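Local coordinates for protein putative oxidoreductase FAD-binding subunit (Sulfolobus tokodaii, PDB 4ZOH) that binds FAD and probably acts as the electron-transferring flavoprotein subunit of a molybdopterin-dependent oxidoreductase, at residues G72-Y78 with R101-G107; T91-I95 with A117-A121; L123-D127 with V205-L209; V189-L193 with L267-I272. One frame throughout, in Å; residues are numbered along the deposited sequence.

All four contacts are buried, but they differ in chemistry. Contacts 1 and 2 face FAD: contact 1 combines backbone hydrogen bonds with groups that grip a phosphate and a ribityl hydroxyl, while contact 2 packs side chains beside the flavin and has no hydrogen bond between its own segments. The two join through Arg101 NH1, bonded to Ile95 O. Contact 3, away from FAD, mixes close packing with a salt bridge at an exposed helix end. It shares helix 119-125 with contact 2 and a four-stranded sheet with contact 4, where Gly208 N meets Ala192 O. Contact 4, largely apolar and with no hydrogen bond across it, packs a helix on that sheet.

Contact 1: G72-Y78 with R101-G107; sequences GALTTHY and RNMGTIG. With FAD (flavin-adenine dinucleotide), chain H.
The imidazole of His77 lies against the peptide of Gly104, with Gly104 O over the ring centre. That same oxygen takes the backbone N-H of His77, at 2.9 Å from His77 N to Gly104 O. Because Gly104 carries no side chain, the ring can come this close and reach past it to FAD, where His77 NE2 and FAD O2' share a hydrogen bond of 2.9 Å. His77 ND1 is bonded to Tyr119 OH, so both nitrogens are engaged and the ring's rotation is fixed. Thr105 OG1 sits between its own backbone N and carbonyl carbon (chi1 76°), which brings it 2.7 Å from FAD O1P; Thr105 N donates to the same O1P at 2.9 Å. Thr105 CG2 lies 3.3 Å from Leu74 O. At the other end Tyr78 and Asn102 run side by side, ring and amide planes 60° apart, and both continue to another protein chain: Tyr78 OH to an acidic side chain, Asn102 ND2 to backbone. Thr76 and Thr105 N-cap helices 77-81 and 106-112, and the turn leaving strand 68-72 packs by strand 160-167 and the start of helix 106-112, while helix 77-81 starts against helix 98-103.

Contact 2: T91-I95 with A117-A121; sequences TASNI and ADYPA. With FAD (flavin-adenine dinucleotide), chain H.
Thr91 opens the contact with its methyl: CG2 lies anti to the backbone N (chi1 of OG1 -59°) and 3.7 Å from Asp118 O, while Thr91 OG1 turns back to Leu87 O, just before its helix. One residue on, Ala92 CB touches the tyrosine obliquely, 3.7 Å from Tyr119 CE1. Asn94 contributes mainly its backbone, since Asn94 O and Asp118 OD2 both turn to Lys178 NZ, a positive charge that probably eases the approach of the two oxygens. Ile95 has the largest share of the packing on this segment, and its CG1-CD1 arm and its CG2 methyl go to different partners. CD1 stands over one face of the Tyr119 ring, offset toward the rim, in a CH-pi contact of 3.8 Å to the ring centroid. Ile95 CG1 slides past the carboxylate, 3.5 Å from Asp118 OD2, and CG2 reaches the cofactor, 3.7 Å from FAD N1. Asp118 reads the flavin twice: its backbone N donates to FAD O2 at 3.0 Å in a fairly straight bond (161°), and its OD2 accepts from FAD N3 at 3.1 Å. Tyr176 OH, bonded to Asp118 OD1, holds the other carboxylate oxygen. Matching the C2 carbonyl and the N3-H together is a familiar way for flavoproteins to recognise the pyrimidine part of isoalloxazine, and here it belongs to the FAD-binding domain of the molybdopterin dehydrogenase family.

Contact 3: L123-D127 with V205-L209; sequences LIAMD and VRIGL
Arg206 bends at chi2 (127°) as it leaves its strand, folding CB, CG and CD around Ala125 O, and Asp127, with CG beside its own backbone N, carries its carboxylate to the guanidinium. The meeting place is the C-terminal end of helix 119-125, closed by a Schellman motif at Asp127, against strand 201-210 of the four-stranded antiparallel sheet. Arg206 NH1 gives a straight bond to Ala125 O (2.8 Å, 163°) on a lone pair, with the oxygen in the guanidinium plane; the helix dipole would probably favour a positive charge here. Arg206 NH1 also forms a salt bridge to Asp127 OD2 at 2.8 Å, weak as a hydrogen bond; the carboxylate and guanidinium planes are 53° apart. Each charge has a second partner: Asp204 OD2 holds Arg206 NE, and Arg218 NH1 holds Asp127 OD1. Deeper in, the contact is plain packing: Ala125 CB lies 3.9 Å from Gly208 N and Ile124 CG2 3.9 Å from Gly208 CA, the glycine letting the helix approach the strand. On the solvent side, at exposed Asp127, one water donates to Asp127 OD2 at 2.6 Å and accepts from Arg206 NH2 at 2.8 Å.

Contact 4: V189-L193 with L267-I272; sequences VGVAL and LTKRAI
Leu193 and Ile272 meet most closely of the side chains here, Leu193 CD1 lying 3.5 Å from Ile272 CG1. Leu193 gets there because its CG stands anti to the backbone N (chi1 -168°), which carries CD1 to Ile272 and leaves Leu193 CB to rest on Ala271 CB at 3.9 Å. Val191 is just as snug one step back: its two methyls straddle the helix surface, CG2 3.6 Å from Leu267 CB and CG1 3.8 Å from Thr268 OG1, a hydroxyl whose own bond goes to Val264 O. Every second residue, Val189, Val191 and Leu193, turns to helix 257-276, which packs across one face of the four-stranded antiparallel sheet in the region matching the CO dehydrogenase flavoprotein C-terminal family. The helix runs at 31° to the strand with the axes 8.2 Å apart. On the sheet's other face Ala192 meets Ala121 of helix 119-125. Packing slackens at the strand's start, where Val189 CG1 stands 4.1 Å from Leu267 CD1, although that same CD1 also rests 3.4 Å from Val189 O. The far side of the helix is more open at Lys269, which is exposed and has a weak, long ion pair to Glu237, whereas Arg270 extends to a salt bridge with an acidic side chain of another protein's chain.

Contact 1: G72-Y78 with R101-G107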
# COMPACT_ATOMS: atom_id res chain seq x y z
N GLY B 72 -10.41 -48.20 4.50
CA GLY B 72 -10.94 -47.20 5.45
C GLY B 72 -11.65 -46.08 4.71
O GLY B 72 -11.15 -45.64 3.66
N ALA B 73 -12.76 -45.58 5.25
CA ALA B 73 -13.46 -44.49 4.61
C ALA B 73 -12.63 -43.23 4.35
O ALA B 73 -12.96 -42.48 3.45
CB ALA B 73 -14.73 -44.11 5.37
N LEU B 74 -11.60 -42.96 5.15
CA LEU B 74 -10.86 -41.71 5.00
C LEU B 74 -9.70 -41.90 4.03
O LEU B 74 -8.98 -40.94 3.78
CB LEU B 74 -10.36 -41.15 6.33
CG LEU B 74 -11.33 -40.42 7.27
CD1 LEU B 74 -10.49 -39.69 8.30
CD2 LEU B 74 -12.26 -39.44 6.61
N THR B 75 -9.57 -43.09 3.44
CA THR B 75 -8.53 -43.33 2.42
C THR B 75 -8.81 -42.51 1.21
O THR B 75 -9.97 -42.45 0.72
CB THR B 75 -8.44 -44.82 2.07
OG1 THR B 75 -8.69 -45.53 3.27
CG2 THR B 75 -7.05 -45.23 1.55
N THR B 76 -7.76 -41.81 0.77
CA THR B 76 -7.87 -40.84 -0.33
C THR B 76 -7.79 -41.56 -1.68
O THR B 76 -7.20 -42.67 -1.81
CB THR B 76 -6.75 -39.81 -0.26
OG1 THR B 76 -5.50 -40.47 -0.50
CG2 THR B 76 -6.71 -38.97 1.12
N HIS B 77 -8.28 -40.87 -2.70
CA HIS B 77 -8.18 -41.32 -4.10
C HIS B 77 -6.78 -41.66 -4.46
O HIS B 77 -6.49 -42.71 -5.14
CB HIS B 77 -8.73 -40.25 -5.10
CG HIS B 77 -10.11 -39.74 -4.76
ND1 HIS B 77 -11.08 -40.53 -4.18
CD2 HIS B 77 -10.67 -38.51 -4.88
CE1 HIS B 77 -12.19 -39.84 -4.00
NE2 HIS B 77 -11.97 -38.60 -4.39
N TYR B 78 -5.88 -40.79 -4.03
CA TYR B 78 -4.47 -40.96 -4.40
C TYR B 78 -3.96 -42.29 -3.86
O TYR B 78 -3.29 -43.04 -4.58
CB TYR B 78 -3.58 -39.79 -3.90
CG TYR B 78 -2.09 -40.04 -4.09
CD1 TYR B 78 -1.46 -39.71 -5.27
CD2 TYR B 78 -1.30 -40.59 -3.05
CE1 TYR B 78 -0.10 -39.90 -5.44
CE2 TYR B 78 0.08 -40.80 -3.20
CZ TYR B 78 0.67 -40.45 -4.39
OH TYR B 78 2.01 -40.61 -4.57
N ARG B 101 -7.35 -35.60 -6.10
CA ARG B 101 -7.17 -36.96 -5.59
C ARG B 101 -6.31 -37.00 -4.31
O ARG B 101 -6.35 -37.96 -3.51
CB ARG B 101 -6.54 -37.78 -6.70
CG ARG B 101 -7.52 -38.01 -7.85
CD ARG B 101 -6.98 -39.07 -8.77
NE ARG B 101 -5.71 -38.74 -9.36
CZ ARG B 101 -5.53 -37.97 -10.44
NH1 ARG B 101 -6.55 -37.42 -11.06
NH2 ARG B 101 -4.30 -37.74 -10.90
N ASN B 102 -5.50 -35.97 -4.11
CA ASN B 102 -4.72 -35.84 -2.89
C ASN B 102 -5.59 -35.68 -1.68
O ASN B 102 -5.17 -36.02 -0.57
CB ASN B 102 -3.72 -34.71 -3.05
CG ASN B 102 -2.53 -35.11 -3.87
OD1 ASN B 102 -2.17 -36.34 -3.93
ND2 ASN B 102 -1.86 -34.12 -4.51
N MET B 103 -6.82 -35.23 -1.86
CA MET B 103 -7.69 -34.97 -0.70
C MET B 103 -8.97 -35.72 -0.64
O MET B 103 -9.42 -36.08 0.44
CB MET B 103 -8.06 -33.47 -0.60
CG MET B 103 -6.83 -32.57 -0.48
SD MET B 103 -6.31 -32.53 1.24
CE MET B 103 -7.53 -31.38 1.87
N GLY B 104 -9.59 -35.92 -1.80
CA GLY B 104 -10.86 -36.63 -1.83
C GLY B 104 -10.76 -38.03 -1.23
O GLY B 104 -9.75 -38.70 -1.39
N THR B 105 -11.81 -38.46 -0.52
CA THR B 105 -11.83 -39.81 0.05
C THR B 105 -12.97 -40.69 -0.49
O THR B 105 -14.03 -40.18 -0.92
CB THR B 105 -11.95 -39.78 1.59
OG1 THR B 105 -13.32 -39.45 1.92
CG2 THR B 105 -10.90 -38.71 2.23
N ILE B 106 -12.75 -42.01 -0.47
CA ILE B 106 -13.78 -43.02 -0.91
C ILE B 106 -15.06 -42.89 -0.05
O ILE B 106 -16.14 -42.86 -0.62
CB ILE B 106 -13.27 -44.50 -0.92
CG1 ILE B 106 -14.37 -45.46 -1.47
CG2 ILE B 106 -12.74 -44.89 0.45
CD1 ILE B 106 -13.82 -46.78 -1.95
N GLY B 107 -14.93 -42.74 1.27
CA GLY B 107 -16.12 -42.51 2.15
C GLY B 107 -16.93 -41.28 1.74
O GLY B 107 -18.17 -41.31 1.71
PA FAD H . -16.50 -34.34 1.51
O1A FAD H . -16.64 -33.23 0.52
O2A FAD H . -15.77 -34.16 2.77
O5B FAD H . -17.92 -34.86 1.92
C5B FAD H . -18.93 -35.10 0.89
C4B FAD H . -20.30 -35.60 1.60
O4B FAD H . -20.10 -36.82 2.43
C3B FAD H . -20.73 -34.54 2.60
O3B FAD H . -22.13 -34.43 2.59
C2B FAD H . -20.18 -35.02 3.97
O2B FAD H . -20.91 -34.54 5.10
C1B FAD H . -20.37 -36.50 3.87
N9A FAD H . -19.35 -37.42 4.35
C8A FAD H . -18.04 -37.39 4.14
N7A FAD H . -17.48 -38.50 4.68
C5A FAD H . -18.48 -39.23 5.23
C6A FAD H . -18.54 -40.47 5.90
N6A FAD H . -17.40 -41.14 6.07
N1A FAD H . -19.72 -40.94 6.35
C2A FAD H . -20.89 -40.28 6.10
N3A FAD H . -20.86 -39.10 5.47
C4A FAD H . -19.68 -38.55 5.02
N1 FAD H . -15.40 -37.09 -8.28
C2 FAD H . -15.48 -38.10 -9.22
O2 FAD H . -16.00 -39.15 -8.92
N3 FAD H . -14.97 -37.94 -10.47
C4 FAD H . -14.39 -36.77 -10.84
O4 FAD H . -13.91 -36.69 -11.97
C4X FAD H . -14.34 -35.71 -9.90
N5 FAD H . -13.74 -34.52 -10.27
C5X FAD H . -13.72 -33.46 -9.32
C6 FAD H . -13.17 -32.24 -9.72
C7 FAD H . -13.10 -31.18 -8.80
C7M FAD H . -12.48 -29.86 -9.32
C8 FAD H . -13.60 -31.34 -7.50
C8M FAD H . -13.58 -30.20 -6.44
C9 FAD H . -14.19 -32.55 -7.10
C9A FAD H . -14.23 -33.62 -8.01
N10 FAD H . -14.81 -34.85 -7.66
C10 FAD H . -14.84 -35.88 -8.63
C1' FAD H . -15.38 -35.11 -6.34
C2' FAD H . -14.31 -35.62 -5.36
O2' FAD H . -14.01 -36.99 -5.72
C3' FAD H . -14.75 -35.50 -3.88
O3' FAD H . -13.55 -35.69 -3.12
C4' FAD H . -15.78 -36.53 -3.45
O4' FAD H . -16.88 -36.47 -4.35
C5' FAD H . -16.28 -36.30 -2.01
O5' FAD H . -15.27 -36.90 -1.15
P FAD H . -14.63 -36.06 0.01
O1P FAD H . -13.85 -36.99 0.88
O2P FAD H . -13.90 -34.89 -0.54
O3P FAD H . -15.96 -35.66 0.76
O HOH W 1 -3.53 -38.54 -0.44

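Contact 2: T91-I95 with A117-A121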
# COMPACT_ATOMS: atom_id res chain seq x y z
N THR B 91 -9.65 -47.01 -11.36
CA THR B 91 -10.80 -46.14 -11.33
C THR B 91 -10.49 -44.88 -10.49
O THR B 91 -10.78 -43.78 -10.95
CB THR B 91 -12.03 -46.84 -10.73
OG1 THR B 91 -12.31 -47.98 -11.53
CG2 THR B 91 -13.27 -45.94 -10.75
N ALA B 92 -9.93 -45.05 -9.29
CA ALA B 92 -9.55 -43.91 -8.41
C ALA B 92 -8.62 -42.93 -9.13
O ALA B 92 -8.81 -41.72 -8.98
CB ALA B 92 -8.87 -44.41 -7.15
N SER B 93 -7.67 -43.48 -9.91
CA SER B 93 -6.73 -42.74 -10.79
C SER B 93 -7.37 -41.74 -11.72
O SER B 93 -6.70 -40.79 -12.20
CB SER B 93 -5.98 -43.74 -11.68
OG SER B 93 -4.97 -44.39 -10.90
N ASN B 94 -8.56 -42.07 -12.17
CA ASN B 94 -9.29 -41.22 -13.10
C ASN B 94 -10.01 -40.06 -12.44
O ASN B 94 -10.50 -39.20 -13.14
CB ASN B 94 -10.37 -42.07 -13.82
CG ASN B 94 -9.79 -42.89 -14.92
OD1 ASN B 94 -9.72 -42.43 -16.07
ND2 ASN B 94 -9.31 -44.10 -14.59
N ILE B 95 -10.17 -40.07 -11.13
CA ILE B 95 -11.00 -39.06 -10.47
C ILE B 95 -10.38 -37.67 -10.60
O ILE B 95 -9.15 -37.51 -10.48
CB ILE B 95 -11.25 -39.39 -8.99
CG1 ILE B 95 -12.13 -40.62 -8.88
CG2 ILE B 95 -11.92 -38.21 -8.27
CD1 ILE B 95 -12.19 -41.21 -7.45
N ALA B 117 -20.10 -39.75 -10.64
CA ALA B 117 -18.86 -40.22 -9.95
C ALA B 117 -18.21 -41.42 -10.61
O ALA B 117 -18.89 -42.26 -11.23
CB ALA B 117 -19.14 -40.57 -8.48
N ASP B 118 -16.90 -41.55 -10.41
CA ASP B 118 -16.17 -42.71 -10.91
C ASP B 118 -16.40 -43.99 -10.09
O ASP B 118 -16.81 -45.03 -10.67
CB ASP B 118 -14.70 -42.38 -11.14
CG ASP B 118 -14.53 -41.35 -12.21
OD1 ASP B 118 -15.23 -41.51 -13.27
OD2 ASP B 118 -13.74 -40.36 -12.00
N TYR B 119 -16.23 -43.92 -8.77
CA TYR B 119 -16.20 -45.15 -7.97
C TYR B 119 -17.42 -46.07 -8.17
O TYR B 119 -17.24 -47.27 -8.24
CB TYR B 119 -16.06 -44.90 -6.48
CG TYR B 119 -14.69 -44.49 -5.98
CD1 TYR B 119 -13.53 -45.19 -6.35
CD2 TYR B 119 -14.57 -43.42 -5.06
CE1 TYR B 119 -12.28 -44.81 -5.82
CE2 TYR B 119 -13.37 -43.06 -4.52
CZ TYR B 119 -12.23 -43.74 -4.91
OH TYR B 119 -11.03 -43.30 -4.42
N PRO B 120 -18.66 -45.51 -8.22
CA PRO B 120 -19.85 -46.37 -8.24
C PRO B 120 -19.89 -47.34 -9.42
O PRO B 120 -20.40 -48.41 -9.28
CB PRO B 120 -21.02 -45.36 -8.37
CG PRO B 120 -20.50 -44.12 -7.71
CD PRO B 120 -19.05 -44.08 -8.16
N ALA B 121 -19.32 -46.96 -10.56
CA ALA B 121 -19.23 -47.90 -11.66
C ALA B 121 -18.40 -49.14 -11.25
O ALA B 121 -18.83 -50.26 -11.52
CB ALA B 121 -18.69 -47.26 -12.91
PA FAD H . -16.50 -34.34 1.51
O1A FAD H . -16.64 -33.23 0.52
O2A FAD H . -15.77 -34.16 2.77
O5B FAD H . -17.92 -34.86 1.92
C5B FAD H . -18.93 -35.10 0.89
C4B FAD H . -20.30 -35.60 1.60
O4B FAD H . -20.10 -36.82 2.43
C3B FAD H . -20.73 -34.54 2.60
O3B FAD H . -22.13 -34.43 2.59
C2B FAD H . -20.18 -35.02 3.97
O2B FAD H . -20.91 -34.54 5.10
C1B FAD H . -20.37 -36.50 3.87
N9A FAD H . -19.35 -37.42 4.35
C8A FAD H . -18.04 -37.39 4.14
N7A FAD H . -17.48 -38.50 4.68
C5A FAD H . -18.48 -39.23 5.23
C6A FAD H . -18.54 -40.47 5.90
N6A FAD H . -17.40 -41.14 6.07
N1A FAD H . -19.72 -40.94 6.35
C2A FAD H . -20.89 -40.28 6.10
N3A FAD H . -20.86 -39.10 5.47
C4A FAD H . -19.68 -38.55 5.02
N1 FAD H . -15.40 -37.09 -8.28
C2 FAD H . -15.48 -38.10 -9.22
O2 FAD H . -16.00 -39.15 -8.92
N3 FAD H . -14.97 -37.94 -10.47
C4 FAD H . -14.39 -36.77 -10.84
O4 FAD H . -13.91 -36.69 -11.97
C4X FAD H . -14.34 -35.71 -9.90
N5 FAD H . -13.74 -34.52 -10.27
C5X FAD H . -13.72 -33.46 -9.32
C6 FAD H . -13.17 -32.24 -9.72
C7 FAD H . -13.10 -31.18 -8.80
C7M FAD H . -12.48 -29.86 -9.32
C8 FAD H . -13.60 -31.34 -7.50
C8M FAD H . -13.58 -30.20 -6.44
C9 FAD H . -14.19 -32.55 -7.10
C9A FAD H . -14.23 -33.62 -8.01
N10 FAD H . -14.81 -34.85 -7.66
C10 FAD H . -14.84 -35.88 -8.63
C1' FAD H . -15.38 -35.11 -6.34
C2' FAD H . -14.31 -35.62 -5.36
O2' FAD H . -14.01 -36.99 -5.72
C3' FAD H . -14.75 -35.50 -3.88
O3' FAD H . -13.55 -35.69 -3.12
C4' FAD H . -15.78 -36.53 -3.45
O4' FAD H . -16.88 -36.47 -4.35
C5' FAD H . -16.28 -36.30 -2.01
O5' FAD H . -15.27 -36.90 -1.15
P FAD H . -14.63 -36.06 0.01
O1P FAD H . -13.85 -36.99 0.88
O2P FAD H . -13.90 -34.89 -0.54
O3P FAD H . -15.96 -35.66 0.76

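Contact 3: L123-D127 with V205-L209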
# COMPACT_ATOMS: atom_id res chain seq x y z
N LEU B 123 -17.66 -49.94 -8.05
CA LEU B 123 -18.15 -50.56 -6.84
C LEU B 123 -19.40 -51.44 -7.14
O LEU B 123 -19.63 -52.44 -6.50
CB LEU B 123 -18.46 -49.50 -5.78
CG LEU B 123 -17.26 -48.75 -5.11
CD1 LEU B 123 -17.76 -47.61 -4.23
CD2 LEU B 123 -16.29 -49.60 -4.31
N ILE B 124 -20.21 -51.05 -8.10
CA ILE B 124 -21.39 -51.88 -8.40
C ILE B 124 -20.96 -53.17 -9.07
O ILE B 124 -21.53 -54.22 -8.80
CB ILE B 124 -22.51 -51.11 -9.15
CG1 ILE B 124 -23.86 -51.87 -9.07
CG2 ILE B 124 -22.14 -50.83 -10.58
CD1 ILE B 124 -24.74 -51.41 -7.93
N ALA B 125 -19.91 -53.07 -9.89
CA ALA B 125 -19.34 -54.19 -10.64
C ALA B 125 -18.67 -55.17 -9.71
O ALA B 125 -18.68 -56.38 -9.95
CB ALA B 125 -18.35 -53.69 -11.65
N MET B 126 -18.06 -54.63 -8.66
CA MET B 126 -17.36 -55.40 -7.69
C MET B 126 -18.27 -56.05 -6.61
O MET B 126 -17.78 -56.84 -5.80
CB MET B 126 -16.30 -54.51 -7.07
CG MET B 126 -15.17 -54.21 -8.04
SD MET B 126 -13.98 -53.00 -7.42
CE MET B 126 -12.64 -54.05 -6.76
N ASP B 127 -19.58 -55.75 -6.58
CA ASP B 127 -20.43 -56.14 -5.41
C ASP B 127 -19.79 -55.69 -4.08
O ASP B 127 -19.78 -56.41 -3.07
CB ASP B 127 -20.82 -57.65 -5.32
CG ASP B 127 -21.26 -58.26 -6.66
OD1 ASP B 127 -22.14 -57.69 -7.33
OD2 ASP B 127 -20.68 -59.31 -7.05
N VAL B 205 -17.88 -62.16 -15.49
CA VAL B 205 -17.79 -60.82 -16.08
C VAL B 205 -18.66 -59.84 -15.30
O VAL B 205 -19.74 -60.20 -14.86
CB VAL B 205 -18.05 -60.81 -17.59
CG1 VAL B 205 -19.46 -61.32 -17.89
CG2 VAL B 205 -17.78 -59.42 -18.19
N ARG B 206 -18.14 -58.63 -15.04
CA ARG B 206 -18.94 -57.60 -14.35
C ARG B 206 -18.75 -56.27 -15.02
O ARG B 206 -17.62 -55.86 -15.31
CB ARG B 206 -18.56 -57.53 -12.87
CG ARG B 206 -18.76 -58.82 -12.10
CD ARG B 206 -17.46 -59.16 -11.40
NE ARG B 206 -17.60 -60.20 -10.40
CZ ARG B 206 -18.07 -60.05 -9.17
NH1 ARG B 206 -18.49 -58.88 -8.70
NH2 ARG B 206 -18.13 -61.11 -8.37
N ILE B 207 -19.87 -55.62 -15.32
CA ILE B 207 -19.85 -54.35 -16.04
C ILE B 207 -20.65 -53.27 -15.32
O ILE B 207 -21.87 -53.44 -15.07
CB ILE B 207 -20.31 -54.53 -17.48
CG1 ILE B 207 -19.45 -55.60 -18.16
CG2 ILE B 207 -20.17 -53.20 -18.20
CD1 ILE B 207 -19.78 -55.90 -19.60
N GLY B 208 -19.96 -52.19 -14.89
CA GLY B 208 -20.68 -51.10 -14.18
C GLY B 208 -20.77 -49.83 -15.02
O GLY B 208 -19.82 -49.46 -15.70
N LEU B 209 -21.93 -49.18 -14.96
CA LEU B 209 -22.14 -47.98 -15.70
C LEU B 209 -22.42 -46.83 -14.74
O LEU B 209 -23.31 -46.88 -13.88
CB LEU B 209 -23.30 -48.11 -16.70
CG LEU B 209 -23.37 -49.20 -17.79
CD1 LEU B 209 -24.63 -48.94 -18.62
CD2 LEU B 209 -22.11 -49.32 -18.64
O HOH W 2 -19.45 -61.28 -5.88

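Contact 4: V189-L193 with L267-I272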
# COMPACT_ATOMS: atom_id res chain seq x y z
N VAL B 189 -19.54 -40.38 -19.73
CA VAL B 189 -19.93 -41.78 -19.58
C VAL B 189 -18.76 -42.52 -18.88
O VAL B 189 -17.61 -42.30 -19.21
CB VAL B 189 -20.22 -42.43 -20.95
CG1 VAL B 189 -20.55 -43.90 -20.72
CG2 VAL B 189 -21.39 -41.73 -21.69
N GLY B 190 -19.05 -43.36 -17.91
CA GLY B 190 -18.02 -44.24 -17.36
C GLY B 190 -18.39 -45.71 -17.40
O GLY B 190 -19.49 -46.07 -16.98
N VAL B 191 -17.47 -46.55 -17.88
CA VAL B 191 -17.69 -48.02 -17.91
C VAL B 191 -16.53 -48.75 -17.21
O VAL B 191 -15.34 -48.60 -17.61
CB VAL B 191 -17.91 -48.60 -19.34
CG1 VAL B 191 -18.29 -50.11 -19.25
CG2 VAL B 191 -18.96 -47.83 -20.12
N ALA B 192 -16.89 -49.46 -16.14
CA ALA B 192 -15.95 -50.26 -15.37
C ALA B 192 -16.14 -51.76 -15.61
O ALA B 192 -17.23 -52.29 -15.36
CB ALA B 192 -16.07 -49.99 -13.87
N LEU B 193 -15.06 -52.42 -16.03
CA LEU B 193 -15.16 -53.83 -16.36
C LEU B 193 -14.22 -54.68 -15.49
O LEU B 193 -13.05 -54.31 -15.28
CB LEU B 193 -14.82 -54.06 -17.84
CG LEU B 193 -15.17 -55.47 -18.40
CD1 LEU B 193 -15.73 -55.37 -19.82
CD2 LEU B 193 -13.91 -56.33 -18.41
N LEU B 267 -17.73 -47.48 -25.20
CA LEU B 267 -16.86 -47.63 -24.03
C LEU B 267 -16.83 -49.05 -23.47
O LEU B 267 -15.78 -49.47 -23.03
CB LEU B 267 -17.12 -46.60 -22.91
CG LEU B 267 -16.93 -45.05 -22.98
CD1 LEU B 267 -16.54 -44.37 -21.64
CD2 LEU B 267 -16.07 -44.54 -24.12
N THR B 268 -17.98 -49.74 -23.47
CA THR B 268 -18.03 -51.20 -23.21
C THR B 268 -17.10 -51.94 -24.19
O THR B 268 -16.25 -52.70 -23.76
CB THR B 268 -19.44 -51.71 -23.31
OG1 THR B 268 -20.24 -50.96 -22.40
CG2 THR B 268 -19.56 -53.15 -22.92
N LYS B 269 -17.18 -51.64 -25.48
CA LYS B 269 -16.25 -52.32 -26.40
C LYS B 269 -14.79 -52.03 -26.03
O LYS B 269 -13.96 -52.97 -26.04
CB LYS B 269 -16.54 -51.99 -27.87
CG LYS B 269 -15.79 -52.83 -28.86
CD LYS B 269 -16.19 -52.47 -30.30
CE LYS B 269 -15.19 -53.07 -31.29
NZ LYS B 269 -15.69 -53.09 -32.68
N ARG B 270 -14.47 -50.74 -25.76
CA ARG B 270 -13.07 -50.34 -25.39
C ARG B 270 -12.66 -51.11 -24.11
O ARG B 270 -11.59 -51.66 -24.04
CB ARG B 270 -12.98 -48.84 -25.14
CG ARG B 270 -12.95 -47.99 -26.40
CD ARG B 270 -13.19 -46.52 -26.05
NE ARG B 270 -12.78 -45.73 -27.21
CZ ARG B 270 -12.44 -44.44 -27.22
NH1 ARG B 270 -12.44 -43.70 -26.10
NH2 ARG B 270 -12.08 -43.90 -28.38
N ALA B 271 -13.59 -51.26 -23.17
CA ALA B 271 -13.34 -51.93 -21.87
C ALA B 271 -13.01 -53.43 -22.03
O ALA B 271 -11.95 -53.88 -21.54
CB ALA B 271 -14.52 -51.72 -20.96
N ILE B 272 -13.86 -54.17 -22.76
CA ILE B 272 -13.63 -55.59 -23.04
C ILE B 272 -12.25 -55.74 -23.70
O ILE B 272 -11.38 -56.46 -23.19
CB ILE B 272 -14.77 -56.17 -23.92
CG1 ILE B 272 -16.11 -55.89 -23.31
CG2 ILE B 272 -14.68 -57.67 -24.09
CD1 ILE B 272 -17.24 -56.06 -24.29